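Local coordinates for Ice-binding protein (Leucosporidium, PDB 3UYU), which binds to the surface of ice crystals and inhibits their growth, conferring freeze tolerance on an Arctic yeast, at residues A15-A20 / A85-A90; N92-F97 / A170-D175. The protein carries 2 engineered substitutions. One frame throughout, in Å; residues are numbered along the deposited sequence.

Contact 1 of 2, residues A15-A20 / A85-A90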
loop_
_atom_site.group_PDB
_atom_site.type_symbol
_atom_site.label_atom_id
_atom_site.label_comp_id
_atom_site.label_asym_id
_atom_site.label_seq_id
_atom_site.Cartn_x
_atom_site.Cartn_y
_atom_site.Cartn_z
ATOM N N ALA A 15 -1.065 -13.130 8.013
ATOM C CA ALA A 15 -1.619 -13.610 9.283
ATOM C C ALA A 15 -1.100 -12.929 10.530
ATOM O O ALA A 15 -1.849 -12.682 11.453
ATOM C CB ALA A 15 -1.382 -15.136 9.379
ATOM N N ILE A 16 0.208 -12.656 10.535
ATOM C CA ILE A 16 0.848 -11.970 11.646
ATOM C C ILE A 16 1.861 -10.985 11.027
ATOM O O ILE A 16 2.632 -11.378 10.136
ATOM C CB ILE A 16 1.634 -12.984 12.539
ATOM C CG1 ILE A 16 0.699 -14.056 13.090
ATOM C CG2 ILE A 16 2.208 -12.254 13.741
ATOM C CD1 ILE A 16 1.444 -15.100 13.940
ATOM N N LEU A 17 1.793 -9.736 11.463
ATOM C CA LEU A 17 2.756 -8.718 11.059
ATOM C C LEU A 17 3.173 -7.953 12.284
ATOM O O LEU A 17 2.337 -7.556 13.046
ATOM C CB LEU A 17 2.117 -7.761 10.024
ATOM C CG LEU A 17 3.063 -6.714 9.386
ATOM C CD1 LEU A 17 4.082 -7.371 8.455
ATOM C CD2 LEU A 17 2.199 -5.762 8.562
ATOM N N ALA A 18 4.491 -7.789 12.484
ATOM C CA ALA A 18 4.982 -7.139 13.688
ATOM C C ALA A 18 6.175 -6.278 13.368
ATOM O O ALA A 18 6.884 -6.542 12.448
ATOM C CB ALA A 18 5.345 -8.177 14.823
ATOM N N LYS A 19 6.389 -5.283 14.193
ATOM C CA LYS A 19 7.542 -4.374 13.930
ATOM C C LYS A 19 8.816 -4.810 14.607
ATOM O O LYS A 19 9.913 -4.504 14.117
ATOM C CB LYS A 19 7.166 -2.951 14.368
ATOM C CG LYS A 19 6.118 -2.287 13.408
ATOM C CD LYS A 19 5.907 -0.812 13.712
ATOM C CE LYS A 19 7.060 -0.050 13.148
ATOM N NZ LYS A 19 6.662 1.415 13.405
ATOM N N ALA A 20 8.700 -5.487 15.746
ATOM C CA ALA A 20 9.860 -5.769 16.595
ATOM C C ALA A 20 10.279 -7.224 16.628
ATOM O O ALA A 20 11.421 -7.540 16.860
ATOM C CB ALA A 20 9.583 -5.314 18.021
ATOM N N ALA A 85 3.226 0.079 7.030
ATOM C CA ALA A 85 2.609 1.429 6.949
ATOM C C ALA A 85 1.095 1.331 6.869
ATOM O O ALA A 85 0.390 2.063 7.499
ATOM C CB ALA A 85 3.119 2.192 5.729
ATOM N N ASN A 86 0.624 0.407 6.029
ATOM C CA ASN A 86 -0.801 0.190 5.891
ATOM C C ASN A 86 -1.494 -0.286 7.230
ATOM O O ASN A 86 -2.607 0.181 7.549
ATOM C CB ASN A 86 -1.078 -0.787 4.761
ATOM C CG ASN A 86 -0.860 -0.201 3.355
ATOM O OD1 ASN A 86 -0.524 1.032 3.168
ATOM N ND2 ASN A 86 -1.014 -1.015 2.395
ATOM N N ALA A 87 -0.779 -1.139 7.974
ATOM C CA ALA A 87 -1.284 -1.589 9.256
ATOM C C ALA A 87 -1.358 -0.445 10.249
ATOM O O ALA A 87 -2.350 -0.348 11.001
ATOM C CB ALA A 87 -0.450 -2.751 9.778
ATOM N N GLU A 88 -0.425 0.515 10.216
ATOM C CA GLU A 88 -0.484 1.717 11.090
ATOM C C GLU A 88 -1.684 2.616 10.687
ATOM O O GLU A 88 -2.380 3.195 11.554
ATOM C CB GLU A 88 0.820 2.541 10.920
ATOM C CG GLU A 88 1.637 2.926 12.040
ATOM C CD GLU A 88 2.683 1.876 12.139
ATOM O OE1 GLU A 88 3.936 2.112 12.090
ATOM O OE2 GLU A 88 2.178 0.759 12.186
ATOM N N THR A 89 -1.893 2.791 9.361
ATOM C CA THR A 89 -3.000 3.596 8.876
ATOM C C THR A 89 -4.330 2.953 9.377
ATOM O O THR A 89 -5.210 3.649 9.811
ATOM C CB THR A 89 -2.928 3.676 7.347
ATOM O OG1 THR A 89 -1.726 4.403 7.029
ATOM C CG2 THR A 89 -4.196 4.330 6.761
ATOM N N ALA A 90 -4.432 1.635 9.325
ATOM C CA ALA A 90 -5.603 0.923 9.875
ATOM C C ALA A 90 -5.809 1.122 11.359
ATOM O O ALA A 90 -6.940 1.381 11.793
ATOM C CB ALA A 90 -5.533 -0.585 9.520
#
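Ala87 is the first residue of 85-90 to meet the strand. Ala87 CB points toward 15-20 and lies 4.2 Å from Leu17 CD2, an apolar contact at ordinary van der Waals range. The same pair marks the closest backbone approach, with Leu17 CA and Ala87 CA 8.4 Å apart, a gap filled by one leucine side chain and one methyl. Leu17 bridges it because CG stands anti to the backbone N (chi1 -174°), and its side chain also touches Leu80, Ala83 and Val84 on earlier turns of the helix. Two neighbours thus fix the leucine: helix 76-96 packs on its side chain, and its backbone is hydrogen-bonded to Val207 and Ser209. The setting is a right-handed beta-helix with a long alpha-helix lying alongside; strand 16-18 belongs to the wall of parallel strands facing that helix, between strands 34-36 and 202-209. One residue further on, Glu88 changes the chemistry. Its carboxylate and the Lys19 ammonium approach from opposite directions, and Lys19 NZ donates to Glu88 OE1 at 3.1 Å in a salt bridge. The nitrogen comes to the syn side of OE1, 27° out of the carboxylate plane, so the bond is somewhat tilted. The Lys19 chain bends at chi3 (78°), which swings CE and NZ toward the acid; Lys19 CE lies 3.9 Å from Glu88 OE1. The exact placement of the carboxylate is doubtful, because a glycerol is modelled too close to the Glu88 side chain. Beyond the lysine, the Glu88 side chain touches Gln210, in the loop before strand 212-216.

Contact 2 of 2, residues N92-F97 / A170-D175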
loop_
_atom_site.group_PDB
_atom_site.type_symbol
_atom_site.label_atom_id
_atom_site.label_comp_id
_atom_site.label_asym_id
_atom_site.label_seq_id
_atom_site.Cartn_x
_atom_site.Cartn_y
_atom_site.Cartn_z
ATOM N N ASN A 92 -4.905 3.615 13.128
ATOM C CA ASN A 92 -5.351 5.007 13.287
ATOM C C ASN A 92 -6.775 5.226 12.840
ATOM O O ASN A 92 -7.527 5.973 13.479
ATOM C CB ASN A 92 -4.378 5.927 12.556
ATOM C CG ASN A 92 -2.990 5.988 13.213
ATOM O OD1 ASN A 92 -2.812 5.666 14.430
ATOM N ND2 ASN A 92 -2.003 6.453 12.450
ATOM N N GLN A 93 -7.173 4.570 11.741
ATOM C CA GLN A 93 -8.544 4.649 11.273
ATOM C C GLN A 93 -9.455 4.104 12.360
ATOM O O GLN A 93 -10.457 4.719 12.703
ATOM C CB GLN A 93 -8.723 3.906 9.947
ATOM C CG GLN A 93 -10.164 4.015 9.466
ATOM C CD GLN A 93 -10.484 3.171 8.235
ATOM O OE1 GLN A 93 -9.806 2.219 7.919
ATOM N NE2 GLN A 93 -11.605 3.467 7.605
ATOM N N ALA A 94 -9.132 2.915 12.862
ATOM C CA ALA A 94 -9.959 2.309 13.930
ATOM C C ALA A 94 -10.071 3.167 15.176
ATOM O O ALA A 94 -11.149 3.288 15.767
ATOM C CB ALA A 94 -9.380 0.856 14.258
ATOM N N ALA A 95 -8.943 3.757 15.602
ATOM C CA ALA A 95 -8.912 4.670 16.782
ATOM C C ALA A 95 -9.642 5.982 16.503
ATOM O O ALA A 95 -10.100 6.655 17.475
ATOM C CB ALA A 95 -7.507 4.961 17.178
ATOM N N GLY A 96 -9.789 6.317 15.210
ATOM C CA GLY A 96 -10.326 7.629 14.776
ATOM C C GLY A 96 -11.798 7.794 14.615
ATOM O O GLY A 96 -12.273 8.936 14.535
ATOM N N PHE A 97 -12.587 6.690 14.585
ATOM C CA PHE A 97 -14.032 6.797 14.435
ATOM C C PHE A 97 -14.639 7.537 15.634
ATOM O O PHE A 97 -14.236 7.327 16.782
ATOM C CB PHE A 97 -14.695 5.414 14.368
ATOM C CG PHE A 97 -14.409 4.617 13.117
ATOM C CD1 PHE A 97 -14.889 5.009 11.881
ATOM C CD2 PHE A 97 -13.716 3.364 13.216
ATOM C CE1 PHE A 97 -14.608 4.224 10.693
ATOM C CE2 PHE A 97 -13.451 2.566 12.043
ATOM C CZ PHE A 97 -13.899 2.979 10.805
ATOM N N ALA A 170 -12.963 -5.643 14.148
ATOM C CA ALA A 170 -11.618 -5.069 14.382
ATOM C C ALA A 170 -11.469 -4.549 15.784
ATOM O O ALA A 170 -12.360 -3.846 16.269
ATOM C CB ALA A 170 -11.359 -3.932 13.386
ATOM N N PHE A 171 -10.349 -4.925 16.423
ATOM C CA PHE A 171 -10.045 -4.493 17.775
ATOM C C PHE A 171 -8.828 -3.617 17.744
ATOM O O PHE A 171 -7.722 -4.076 17.426
ATOM C CB PHE A 171 -9.719 -5.736 18.649
ATOM C CG PHE A 171 -10.934 -6.534 19.129
ATOM C CD1 PHE A 171 -11.406 -6.347 20.436
ATOM C CD2 PHE A 171 -11.535 -7.514 18.317
ATOM C CE1 PHE A 171 -12.514 -7.085 20.948
ATOM C CE2 PHE A 171 -12.675 -8.252 18.797
ATOM C CZ PHE A 171 -13.130 -8.053 20.097
ATOM N N GLN A 172 -9.009 -2.358 18.135
ATOM C CA GLN A 172 -7.833 -1.458 18.238
ATOM C C GLN A 172 -7.488 -1.352 19.717
ATOM O O GLN A 172 -8.354 -0.970 20.496
ATOM C CB GLN A 172 -8.248 -0.083 17.700
ATOM C CG GLN A 172 -7.198 1.087 18.020
ATOM C CD GLN A 172 -7.499 1.784 19.330
ATOM O OE1 GLN A 172 -8.640 2.219 19.568
ATOM N NE2 GLN A 172 -6.449 1.957 20.177
ATOM N N VAL A 173 -6.253 -1.740 20.070
ATOM C CA VAL A 173 -5.907 -1.825 21.499
ATOM C C VAL A 173 -4.616 -1.060 21.765
ATOM O O VAL A 173 -3.575 -1.342 21.186
ATOM C CB VAL A 173 -5.668 -3.278 21.856
ATOM C CG1 VAL A 173 -5.388 -3.457 23.359
ATOM C CG2 VAL A 173 -6.869 -4.220 21.384
ATOM N N GLY A 174 -4.680 -0.176 22.771
ATOM C CA GLY A 174 -3.514 0.734 23.067
ATOM C C GLY A 174 -2.377 0.043 23.823
ATOM O O GLY A 174 -1.200 0.365 23.590
ATOM N N ASP A 175 -2.715 -0.873 24.744
ATOM C CA ASP A 175 -1.751 -1.556 25.631
ATOM C C ASP A 175 -1.741 -3.094 25.357
ATOM O O ASP A 175 -2.396 -3.556 24.429
ATOM C CB ASP A 175 -2.055 -1.246 27.103
ATOM C CG ASP A 175 -1.673 0.176 27.515
ATOM O OD1 ASP A 175 -0.631 0.686 26.993
ATOM O OD2 ASP A 175 -2.378 0.761 28.409
#
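Close packing of small alanines against one bent glutamine, Ala94 and Ala95 against Gln172, joins the last turn of helix 76-96 to strand 169-173 in the wall of the beta-helix. The contact is buried, covering 142 Å² in all, and Gln172 supplies the largest share. Gln172 CA comes within 6.1 Å of Ala94 CA, a short spacing that small residues on the helix permit. Ala94 CB points at the strand and touches Gln172 CB at 3.7 Å, methyl to methylene. From there the glutamine turns along the helix surface: CG is anti to the backbone N (chi1 168°), then the chain folds sharply at chi2 (-91°), bringing the amide beside Ala95. Gln172 CG lies 4.0 Å from Ala95 N, while Gln172 OE1 is 3.7 Å from Ala95 CA and 3.8 Å from Ala95 CB. These are van der Waals contacts of the CG methylene and the amide with the backbone and methyl of Ala95; the polar grip comes from NE2, hydrogen-bonded to Tyr91 OH one helical turn before Ala95. With an alanine here in place of Gln172, the Tyr91 hydroxyl is likely to lose its amide partner and a gap to open beside Ala95. Further bonds come from the neighbouring strand 142-146, whose Gln145 binds the carbonyl oxygens of Ala94 and Phe97 through NE2 and also touches Gln172. On the other flank, strand 188-191 presents Leu190 to Ala94. Strand 169-173, running parallel between 142-146 and 188-191, turns Gln172 to the helix and Phe171, stacked on Phe144, to the beta-helix interior.

Contacts 1 and 2 lie about 13 Å apart, centre to centre, along helix 76-96, and each seats a different part of that helix on the parallel strands of the beta-helix wall. Their helical segments are consecutive, separated by Tyr91 alone. Contact 2 is the more buried: two of its three touching residues are buried, against one of four in contact 1. Chemistry follows place. In 15-20 / 85-90 a partly exposed salt bridge adjoins a single apolar touch, whereas 92-97 / 170-175 relies on van der Waals packing across its segments, with the amide's hydrogen bond going to Tyr91, between the two helical segments. Both lie away from the inferred ice-binding sites.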